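PDB 3TJT: superoxide dismutase from Clostridium difficile, which probably converts superoxide into hydrogen peroxide and oxygen at a bound iron(III) ion, as an iron/manganese-family superoxide dismutase. Local coordinates for residues A[57-60]-A[61-64]; A[69-72]-A[73-76]; A[179-182]-A[183-187]; A[196-199]-A[200-204]. All coordinates share one frame; numbering follows the deposited sequence.

Overall arrangement
Interactions 1 and 2 belong to the alpha-hairpin domain and interactions 3 and 4 to helices of the C-terminal part of the chain. Helix 57-62 and helix 72-90 follow one another, and interactions 1 and 2, with centres about 11 Å apart, touch directly: Leu64 CD2 packs 4.0 Å from Val75 CG1. Interaction 3 lies across the chain's centre from interaction 1, about 31 Å between centres. Interaction 4 is about 20 Å from interaction 1 and about 26 Å from interaction 3, centre to centre. The iron, held by His30, His85, Asp167 and His171, is about 7 Å from the Tyr184 side chain of interaction 3; the Leu57 side chain of interaction 1 is about 14 Å from the iron.

Interaction 1 (A[57-60]-A[61-64]); sequences LCEL and LQNL
Leu57 and Leu61 join through the backbone on the short helix 57-62 of the alpha-hairpin domain, a helix that runs out into a turn at Asn63. On the packed side lie leucines. Leu61 N donates to Leu57 O at 2.9 Å, and Leu61 CG rests 3.3 Å from that same oxygen, which accepts the amide while CG packs against it. Leu57 and Leu61 also lean on Tyr83 of helix 72-90, while Leu60 meets Phe6 and Tyr55; branched apolar chains suit this inward face, where Leu60 and Leu61 are buried. Leu64 lays CD2 3.3 Å from Leu60 O.

The other side is looser and polar. Gln62, exposed to solvent, runs its extended chain back past Cys58, with CG 3.2 Å from Cys58 O, the carbonyl to which its own N donates. Glu59 turns its carboxylate back to the amide of Ser56. At the end of the helix, Asn63 N donates to Leu60 O. Asn63 suits this place because its short amide can fold back over the last turn: with CG beside its own N (chi1 -66°), ND2 donates to Glu59 O at 2.8 Å, almost straight at 171° and with the oxygen in the amide plane.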
loop_
_atom_site.group_PDB
_atom_site.type_symbol
_atom_site.label_atom_id
_atom_site.label_comp_id
_atom_site.label_asym_id
_atom_site.label_seq_id
_atom_site.Cartn_x
_atom_site.Cartn_y
_atom_site.Cartn_z
ATOM N N LEU A 57 -17.799 9.406 12.955
ATOM C CA LEU A 57 -16.652 8.630 12.486
ATOM C C LEU A 57 -15.611 8.519 13.599
ATOM O O LEU A 57 -14.997 7.463 13.788
ATOM C CB LEU A 57 -16.024 9.256 11.226
ATOM C CG LEU A 57 -16.817 9.199 9.916
ATOM C CD1 LEU A 57 -16.110 10.002 8.809
ATOM C CD2 LEU A 57 -17.029 7.761 9.463
ATOM N N CYS A 58 -15.410 9.609 14.339
ATOM C CA CYS A 58 -14.456 9.589 15.436
ATOM C C CYS A 58 -14.839 8.564 16.495
ATOM O O CYS A 58 -13.980 7.839 16.991
ATOM C CB CYS A 58 -14.293 10.972 16.069
ATOM S SG CYS A 58 -13.050 11.987 15.224
ATOM N N GLU A 59 -16.123 8.505 16.832
ATOM C CA GLU A 59 -16.588 7.529 17.814
ATOM C C GLU A 59 -16.351 6.099 17.337
ATOM O O GLU A 59 -15.936 5.233 18.113
ATOM C CB GLU A 59 -18.065 7.754 18.149
ATOM C CG GLU A 59 -18.266 8.971 19.039
ATOM C CD GLU A 59 -19.726 9.348 19.224
ATOM O OE1 GLU A 59 -20.550 9.082 18.327
ATOM O OE2 GLU A 59 -20.043 9.935 20.280
ATOM N N LEU A 60 -16.619 5.848 16.063
ATOM C CA LEU A 60 -16.310 4.540 15.490
ATOM C C LEU A 60 -14.820 4.223 15.639
ATOM O O LEU A 60 -14.444 3.136 16.097
ATOM C CB LEU A 60 -16.745 4.471 14.023
ATOM C CG LEU A 60 -18.254 4.459 13.749
ATOM C CD1 LEU A 60 -18.530 4.579 12.255
ATOM C CD2 LEU A 60 -18.923 3.201 14.297
ATOM N N LEU A 61 -13.969 5.175 15.279
ATOM C CA LEU A 61 -12.530 4.951 15.346
ATOM C C LEU A 61 -12.004 4.810 16.774
ATOM O O LEU A 61 -10.972 4.188 16.999
ATOM C CB LEU A 61 -11.783 6.062 14.604
ATOM C CG LEU A 61 -12.066 6.074 13.100
ATOM C CD1 LEU A 61 -11.324 7.226 12.445
ATOM C CD2 LEU A 61 -11.659 4.741 12.477
ATOM N N GLN A 62 -12.714 5.400 17.737
ATOM C CA GLN A 62 -12.300 5.345 19.134
ATOM C C GLN A 62 -12.776 4.079 19.837
ATOM O O GLN A 62 -12.386 3.821 20.979
ATOM C CB GLN A 62 -12.845 6.562 19.904
ATOM C CG GLN A 62 -12.151 7.870 19.568
ATOM C CD GLN A 62 -12.910 9.091 20.078
ATOM O OE1 GLN A 62 -14.142 9.073 20.223
ATOM N NE2 GLN A 62 -12.179 10.163 20.334
ATOM N N ASN A 63 -13.632 3.309 19.174
ATOM C CA ASN A 63 -14.238 2.138 19.805
ATOM C C ASN A 63 -14.151 0.863 18.971
ATOM O O ASN A 63 -14.994 -0.028 19.091
ATOM C CB ASN A 63 -15.692 2.436 20.200
ATOM C CG ASN A 63 -15.789 3.503 21.282
ATOM O OD1 ASN A 63 -15.672 3.203 22.475
ATOM N ND2 ASN A 63 -15.969 4.760 20.868
ATOM N N LEU A 64 -13.112 0.774 18.142
ATOM C CA LEU A 64 -12.964 -0.358 17.236
ATOM C C LEU A 64 -12.950 -1.692 17.983
ATOM O O LEU A 64 -13.519 -2.674 17.512
ATOM C CB LEU A 64 -11.678 -0.218 16.415
ATOM C CG LEU A 64 -11.677 0.981 15.465
ATOM C CD1 LEU A 64 -10.305 1.142 14.804
ATOM C CD2 LEU A 64 -12.779 0.844 14.416
#

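Interaction 2 (A[69-72]-A[73-76]); sequences KDIA and TTVR
Ile71 and Thr74 meet through branches set by their first torsions. Ile71 places CG1 between its backbone N and carbonyl carbon (chi1 62°), while Thr74 turns OG1 anti to N (chi1 -178°), leaving its methyl, not its hydroxyl, facing Ile71. Thr74 CG2 thus comes 3.8 Å from Ile71 CB and 3.0 Å from Ile71 O, a tight approach. One residue on, Val75 lies alongside Ile71, both pointing the same way, with Val75 CG2 4.0 Å from Ile71 CD1. The beta-branched Ile71 and Val75 suit their buried places against Leu46 of helix 24-46, while Thr74 meets Ala45.

The contact spans the entry from the loop into helix 72-90 of the alpha-hairpin domain. Val75 N donates to Ile71 O at 2.9 Å, and Arg76 N to Ala72 O at 3.0 Å. Two waters are inserted into the i to i+4 pairs just before these: one accepts from Thr73 N and donates to Lys69 O, the other accepts from Thr74 N at 2.9 Å and donates to Asp70 O. Arg76 stretches away to a salt bridge with Asp153; Asp70 makes a salt bridge to Lys48 and a hydrogen bond to the Tyr49 hydroxyl. The chemistry implies a hydrated helix entry: water meets the amides of Thr73 and Thr74, carbonyls those of Val75 and Arg76, and the inner side is packed by the apolar branches of Ile71 and Val75 and the Thr74 methyl.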
loop_
_atom_site.group_PDB
_atom_site.type_symbol
_atom_site.label_atom_id
_atom_site.label_comp_id
_atom_site.label_asym_id
_atom_site.label_seq_id
_atom_site.Cartn_x
_atom_site.Cartn_y
_atom_site.Cartn_z
ATOM N N LYS A 69 -17.996 -7.984 16.872
ATOM C CA LYS A 69 -16.821 -8.640 16.304
ATOM C C LYS A 69 -16.860 -8.749 14.784
ATOM O O LYS A 69 -15.822 -8.653 14.129
ATOM C CB LYS A 69 -16.649 -10.042 16.905
ATOM C CG LYS A 69 -16.356 -10.044 18.403
ATOM C CD LYS A 69 -15.027 -9.365 18.690
ATOM C CE LYS A 69 -14.775 -9.210 20.183
ATOM N NZ LYS A 69 -13.685 -8.222 20.443
ATOM N N ASP A 70 -18.048 -8.947 14.225
ATOM C CA ASP A 70 -18.147 -9.271 12.804
ATOM C C ASP A 70 -17.901 -8.075 11.878
ATOM O O ASP A 70 -17.651 -8.254 10.688
ATOM C CB ASP A 70 -19.495 -9.930 12.477
ATOM C CG ASP A 70 -20.675 -9.005 12.708
ATOM O OD1 ASP A 70 -20.766 -8.403 13.800
ATOM O OD2 ASP A 70 -21.529 -8.896 11.805
ATOM N N ILE A 71 -17.949 -6.862 12.418
ATOM C CA ILE A 71 -17.704 -5.679 11.596
ATOM C C ILE A 71 -16.484 -4.860 12.024
ATOM O O ILE A 71 -16.180 -3.843 11.408
ATOM C CB ILE A 71 -18.922 -4.737 11.568
ATOM C CG1 ILE A 71 -19.233 -4.227 12.983
ATOM C CG2 ILE A 71 -20.112 -5.430 10.934
ATOM C CD1 ILE A 71 -20.232 -3.051 13.031
ATOM N N ALA A 72 -15.787 -5.291 13.068
ATOM C CA ALA A 72 -14.704 -4.485 13.619
ATOM C C ALA A 72 -13.647 -4.122 12.575
ATOM O O ALA A 72 -13.226 -2.969 12.472
ATOM C CB ALA A 72 -14.060 -5.187 14.804
ATOM N N THR A 73 -13.213 -5.111 11.804
ATOM C CA THR A 73 -12.163 -4.870 10.820
ATOM C C THR A 73 -12.660 -4.011 9.662
ATOM O O THR A 73 -11.971 -3.087 9.227
ATOM C CB THR A 73 -11.579 -6.198 10.292
ATOM O OG1 THR A 73 -10.880 -6.848 11.357
ATOM C CG2 THR A 73 -10.606 -5.946 9.152
ATOM N N THR A 74 -13.856 -4.294 9.168
ATOM C CA THR A 74 -14.370 -3.530 8.040
ATOM C C THR A 74 -14.607 -2.080 8.455
ATOM O O THR A 74 -14.399 -1.166 7.663
ATOM C CB THR A 74 -15.651 -4.147 7.427
ATOM O OG1 THR A 74 -16.060 -3.371 6.294
ATOM C CG2 THR A 74 -16.769 -4.169 8.434
ATOM N N VAL A 75 -15.020 -1.864 9.701
ATOM C CA VAL A 75 -15.168 -0.489 10.178
ATOM C C VAL A 75 -13.813 0.200 10.339
ATOM O O VAL A 75 -13.656 1.356 9.960
ATOM C CB VAL A 75 -16.000 -0.400 11.472
ATOM C CG1 VAL A 75 -15.976 1.030 12.012
ATOM C CG2 VAL A 75 -17.437 -0.847 11.205
ATOM N N ARG A 76 -12.829 -0.506 10.888
ATOM C CA ARG A 76 -11.483 0.042 11.006
ATOM C C ARG A 76 -11.004 0.546 9.641
ATOM O O ARG A 76 -10.537 1.676 9.496
ATOM C CB ARG A 76 -10.532 -1.041 11.524
ATOM C CG ARG A 76 -9.061 -0.684 11.502
ATOM C CD ARG A 76 -8.265 -1.897 12.023
ATOM N NE ARG A 76 -6.823 -1.685 12.046
ATOM C CZ ARG A 76 -5.961 -2.569 12.546
ATOM N NH1 ARG A 76 -6.410 -3.709 13.065
ATOM N NH2 ARG A 76 -4.659 -2.317 12.539
HETATM O O HOH W 1 -14.293 -7.943 11.883
HETATM O O HOH W 2 -15.124 -6.851 9.570
#

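Interaction 3 (A[179-182]-A[183-187]); sequences NRRN and EYIDN
Arg180 and Glu183 form the ionic part of the contact. Arg180 NE donates to Glu183 OE1 at 2.9 Å in a salt bridge, with the oxygen in the guanidinium plane; from the carboxylate's side, however, the donor stands 46° out of plane, the two flat groups being well tilted to each other. The bend at chi3 (-57°) turns the edge of the guanidinium, with NE, to Glu183 OE1, while the glutamate chain stays extended. A water bridges the second arm, accepting from Arg180 NH2 and donating to Glu183 OE1, so that oxygen is gripped twice. Arg180 NH1 goes to Gln178.

Among the backbone bonds, Glu183 N donates to Arg180 O at 3.0 Å, Ile185 N to Arg181 O at 2.9 Å and Asp186 N to Asn182 O at 3.1 Å. Arg180 holds the N-cap position of helix 181-188 in the C-terminal domain and is the centre of an inverse gamma turn; Glu183, on the first turn, probably suits the positive end of the helix dipole.

Other polar ends bond outward: the Arg181 guanidinium to Val128 O, Ala125 O and Tyr173 OH, and the Tyr184 hydroxyl to the carbonyl of Asp167, an iron ligand, with the tyrosine side chain about 7 Å from the iron.

Apolar contact falls to the stem of Arg181, whose CG and CD both lie 3.8 Å from Ile185 CD1, crossing it at a slant. Ile185 fits against Gln122 and Ala125 of helix 114-127, and the Tyr184 ring meets Tyr173 with the planes about 25° apart.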
loop_
_atom_site.group_PDB
_atom_site.type_symbol
_atom_site.label_atom_id
_atom_site.label_comp_id
_atom_site.label_asym_id
_atom_site.label_seq_id
_atom_site.Cartn_x
_atom_site.Cartn_y
_atom_site.Cartn_z
ATOM N N ASN A 179 7.108 6.745 -8.977
ATOM C CA ASN A 179 7.833 6.268 -7.788
ATOM C C ASN A 179 8.479 7.360 -6.943
ATOM O O ASN A 179 9.024 7.086 -5.864
ATOM C CB ASN A 179 8.935 5.296 -8.201
ATOM C CG ASN A 179 9.962 5.954 -9.091
ATOM O OD1 ASN A 179 9.648 6.374 -10.207
ATOM N ND2 ASN A 179 11.185 6.075 -8.598
ATOM N N ARG A 180 8.464 8.590 -7.447
ATOM C CA ARG A 180 9.202 9.680 -6.810
ATOM C C ARG A 180 8.400 10.296 -5.663
ATOM O O ARG A 180 8.023 11.473 -5.702
ATOM C CB ARG A 180 9.603 10.736 -7.860
ATOM C CG ARG A 180 10.387 10.121 -9.042
ATOM C CD ARG A 180 10.771 11.166 -10.100
ATOM N NE ARG A 180 9.601 11.872 -10.621
ATOM C CZ ARG A 180 8.763 11.372 -11.520
ATOM N NH1 ARG A 180 8.955 10.151 -12.000
ATOM N NH2 ARG A 180 7.722 12.084 -11.932
ATOM N N ARG A 181 8.154 9.500 -4.625
ATOM C CA ARG A 181 7.348 9.977 -3.504
ATOM C C ARG A 181 7.969 11.218 -2.856
ATOM O O ARG A 181 7.257 12.112 -2.386
ATOM C CB ARG A 181 7.131 8.868 -2.464
ATOM C CG ARG A 181 6.097 9.256 -1.398
ATOM C CD ARG A 181 6.218 8.382 -0.135
ATOM N NE ARG A 181 5.812 7.004 -0.387
ATOM C CZ ARG A 181 5.868 6.038 0.529
ATOM N NH1 ARG A 181 6.293 6.311 1.760
ATOM N NH2 ARG A 181 5.491 4.805 0.220
ATOM N N ASN A 182 9.297 11.277 -2.837
ATOM C CA ASN A 182 9.994 12.436 -2.284
ATOM C C ASN A 182 9.549 13.766 -2.905
ATOM O O ASN A 182 9.433 14.767 -2.203
ATOM C CB ASN A 182 11.516 12.283 -2.397
ATOM C CG ASN A 182 12.011 12.430 -3.824
ATOM O OD1 ASN A 182 11.650 11.649 -4.704
ATOM N ND2 ASN A 182 12.821 13.454 -4.065
ATOM N N GLU A 183 9.307 13.777 -4.214
ATOM C CA GLU A 183 8.894 15.003 -4.896
ATOM C C GLU A 183 7.463 15.373 -4.542
ATOM O O GLU A 183 7.132 16.550 -4.404
ATOM C CB GLU A 183 9.036 14.856 -6.413
ATOM C CG GLU A 183 10.482 14.712 -6.865
ATOM C CD GLU A 183 10.616 14.416 -8.350
ATOM O OE1 GLU A 183 9.585 14.355 -9.044
ATOM O OE2 GLU A 183 11.760 14.236 -8.818
ATOM N N TYR A 184 6.615 14.361 -4.410
ATOM C CA TYR A 184 5.238 14.557 -3.977
ATOM C C TYR A 184 5.202 15.176 -2.583
ATOM O O TYR A 184 4.474 16.139 -2.335
ATOM C CB TYR A 184 4.518 13.211 -3.970
ATOM C CG TYR A 184 3.191 13.152 -3.232
ATOM C CD1 TYR A 184 2.094 13.903 -3.645
ATOM C CD2 TYR A 184 3.027 12.293 -2.148
ATOM C CE1 TYR A 184 0.860 13.810 -2.977
ATOM C CE2 TYR A 184 1.824 12.194 -1.480
ATOM C CZ TYR A 184 0.742 12.950 -1.893
ATOM O OH TYR A 184 -0.448 12.821 -1.220
ATOM N N ILE A 185 5.995 14.618 -1.676
ATOM C CA ILE A 185 6.020 15.104 -0.296
ATOM C C ILE A 185 6.470 16.560 -0.243
ATOM O O ILE A 185 5.830 17.404 0.389
ATOM C CB ILE A 185 6.937 14.235 0.585
ATOM C CG1 ILE A 185 6.368 12.813 0.673
ATOM C CG2 ILE A 185 7.089 14.858 1.969
ATOM C CD1 ILE A 185 7.379 11.766 1.143
ATOM N N ASP A 186 7.563 16.864 -0.926
ATOM C CA ASP A 186 8.070 18.231 -0.929
ATOM C C ASP A 186 7.053 19.216 -1.516
ATOM O O ASP A 186 6.824 20.289 -0.954
ATOM C CB ASP A 186 9.390 18.321 -1.690
ATOM C CG ASP A 186 10.123 19.622 -1.419
ATOM O OD1 ASP A 186 10.348 19.956 -0.230
ATOM O OD2 ASP A 186 10.469 20.313 -2.393
ATOM N N ASN A 187 6.431 18.847 -2.628
ATOM C CA ASN A 187 5.453 19.725 -3.264
ATOM C C ASN A 187 4.200 19.935 -2.431
ATOM O O ASN A 187 3.562 20.981 -2.512
ATOM C CB ASN A 187 5.082 19.207 -4.650
ATOM C CG ASN A 187 5.993 19.750 -5.726
ATOM O OD1 ASN A 187 6.732 20.707 -5.495
ATOM N ND2 ASN A 187 5.950 19.146 -6.902
HETATM O O HOH W 3 7.653 14.902 -11.339
#

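Interaction 4 (A[196-199]-A[200-204]); sequences GALE and NYKNL
Leu198 and Lys202 supply the apolar part of the contact, one turn apart on helix 194-202. Leu198 CG lies 3.9 Å from Lys202 CE, and both its methyls approach that same carbon, the leucine crossing the extended lysine chain at an angle. Lysine suits the spot because its methylenes can lie over a leucine while its amine continues to a charge.

Charge follows. Glu199, bent at chi2 (-48°), brings OE2 to 4.0 Å from Lys202 NZ, a long salt bridge. Both residues are exposed, and the stronger partner of the lysine amine is Glu101 of helix 101-111.

The backbone bonds are those of an alpha-helix: Asn200 N donates to Gly196 O at 2.9 Å, Tyr201 N to Ala197 O at 3.0 Å and Lys202 N to Leu198 O at 2.8 Å, with a weak Asn203 N to Glu199 O bond. The side-chain amide of Asn200 lies back by Gly196 O, CG 3.3 Å from it, with ND2 bonded to Ile163 O of strand 161-167.

Inward, the helix packs on the antiparallel sheet and on helix 101-111: Ala197 and Tyr201 rest on Ile163, and Tyr201 reaches Ala106 and, through its hydroxyl, Gly142 O.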
loop_
_atom_site.group_PDB
_atom_site.type_symbol
_atom_site.label_atom_id
_atom_site.label_comp_id
_atom_site.label_asym_id
_atom_site.label_seq_id
_atom_site.Cartn_x
_atom_site.Cartn_y
_atom_site.Cartn_z
ATOM N N GLY A 196 -6.404 25.828 8.680
ATOM C CA GLY A 196 -7.165 24.651 9.070
ATOM C C GLY A 196 -6.421 23.876 10.147
ATOM O O GLY A 196 -7.027 23.397 11.113
ATOM N N ALA A 197 -5.106 23.760 9.989
ATOM C CA ALA A 197 -4.275 23.095 10.985
ATOM C C ALA A 197 -4.402 23.794 12.341
ATOM O O ALA A 197 -4.511 23.141 13.382
ATOM C CB ALA A 197 -2.827 23.057 10.542
ATOM N N LEU A 198 -4.388 25.124 12.323
ATOM C CA LEU A 198 -4.546 25.897 13.556
ATOM C C LEU A 198 -5.889 25.598 14.217
ATOM O O LEU A 198 -5.968 25.442 15.439
ATOM C CB LEU A 198 -4.419 27.399 13.269
ATOM C CG LEU A 198 -4.654 28.336 14.464
ATOM C CD1 LEU A 198 -3.650 28.072 15.565
ATOM C CD2 LEU A 198 -4.568 29.783 14.011
ATOM N N GLU A 199 -6.948 25.512 13.418
ATOM C CA GLU A 199 -8.263 25.199 13.960
ATOM C C GLU A 199 -8.285 23.797 14.559
ATOM O O GLU A 199 -8.885 23.571 15.607
ATOM C CB GLU A 199 -9.365 25.364 12.914
ATOM C CG GLU A 199 -9.628 26.821 12.533
ATOM C CD GLU A 199 -9.772 27.742 13.748
ATOM O OE1 GLU A 199 -10.744 27.576 14.522
ATOM O OE2 GLU A 199 -8.916 28.643 13.926
ATOM N N ASN A 200 -7.627 22.856 13.890
ATOM C CA ASN A 200 -7.486 21.516 14.441
ATOM C C ASN A 200 -6.798 21.529 15.803
ATOM O O ASN A 200 -7.184 20.794 16.715
ATOM C CB ASN A 200 -6.703 20.616 13.475
ATOM C CG ASN A 200 -7.486 20.293 12.214
ATOM O OD1 ASN A 200 -8.703 20.454 12.167
ATOM N ND2 ASN A 200 -6.785 19.824 11.182
ATOM N N TYR A 201 -5.773 22.359 15.938
ATOM C CA TYR A 201 -5.019 22.437 17.180
ATOM C C TYR A 201 -5.838 23.130 18.265
ATOM O O TYR A 201 -5.811 22.723 19.426
ATOM C CB TYR A 201 -3.696 23.171 16.958
ATOM C CG TYR A 201 -2.745 23.109 18.129
ATOM C CD1 TYR A 201 -2.188 21.903 18.529
ATOM C CD2 TYR A 201 -2.405 24.257 18.837
ATOM C CE1 TYR A 201 -1.314 21.837 19.588
ATOM C CE2 TYR A 201 -1.527 24.201 19.905
ATOM C CZ TYR A 201 -0.991 22.990 20.278
ATOM O OH TYR A 201 -0.120 22.921 21.337
ATOM N N LYS A 202 -6.574 24.168 17.885
ATOM C CA LYS A 202 -7.394 24.898 18.850
ATOM C C LYS A 202 -8.549 24.066 19.384
ATOM O O LYS A 202 -9.045 24.325 20.480
ATOM C CB LYS A 202 -7.951 26.179 18.232
ATOM C CG LYS A 202 -6.937 27.289 18.069
ATOM C CD LYS A 202 -7.628 28.513 17.492
ATOM C CE LYS A 202 -6.705 29.712 17.459
ATOM N NZ LYS A 202 -7.379 30.883 16.818
ATOM N N ASN A 203 -8.985 23.075 18.610
ATOM C CA ASN A 203 -10.161 22.292 18.979
ATOM C C ASN A 203 -9.915 21.282 20.086
ATOM O O ASN A 203 -10.849 20.633 20.555
ATOM C CB ASN A 203 -10.781 21.613 17.760
ATOM C CG ASN A 203 -11.680 22.547 16.983
ATOM O OD1 ASN A 203 -12.343 23.408 17.562
ATOM N ND2 ASN A 203 -11.706 22.389 15.665
ATOM N N LEU A 204 -8.663 21.153 20.502
ATOM C CA LEU A 204 -8.339 20.366 21.683
ATOM C C LEU A 204 -9.059 20.955 22.891
ATOM O O LEU A 204 -9.052 22.171 23.083
ATOM C CB LEU A 204 -6.834 20.385 21.935
ATOM C CG LEU A 204 -5.982 19.575 20.966
ATOM C CD1 LEU A 204 -4.517 19.857 21.228
ATOM C CD2 LEU A 204 -6.296 18.097 21.123
#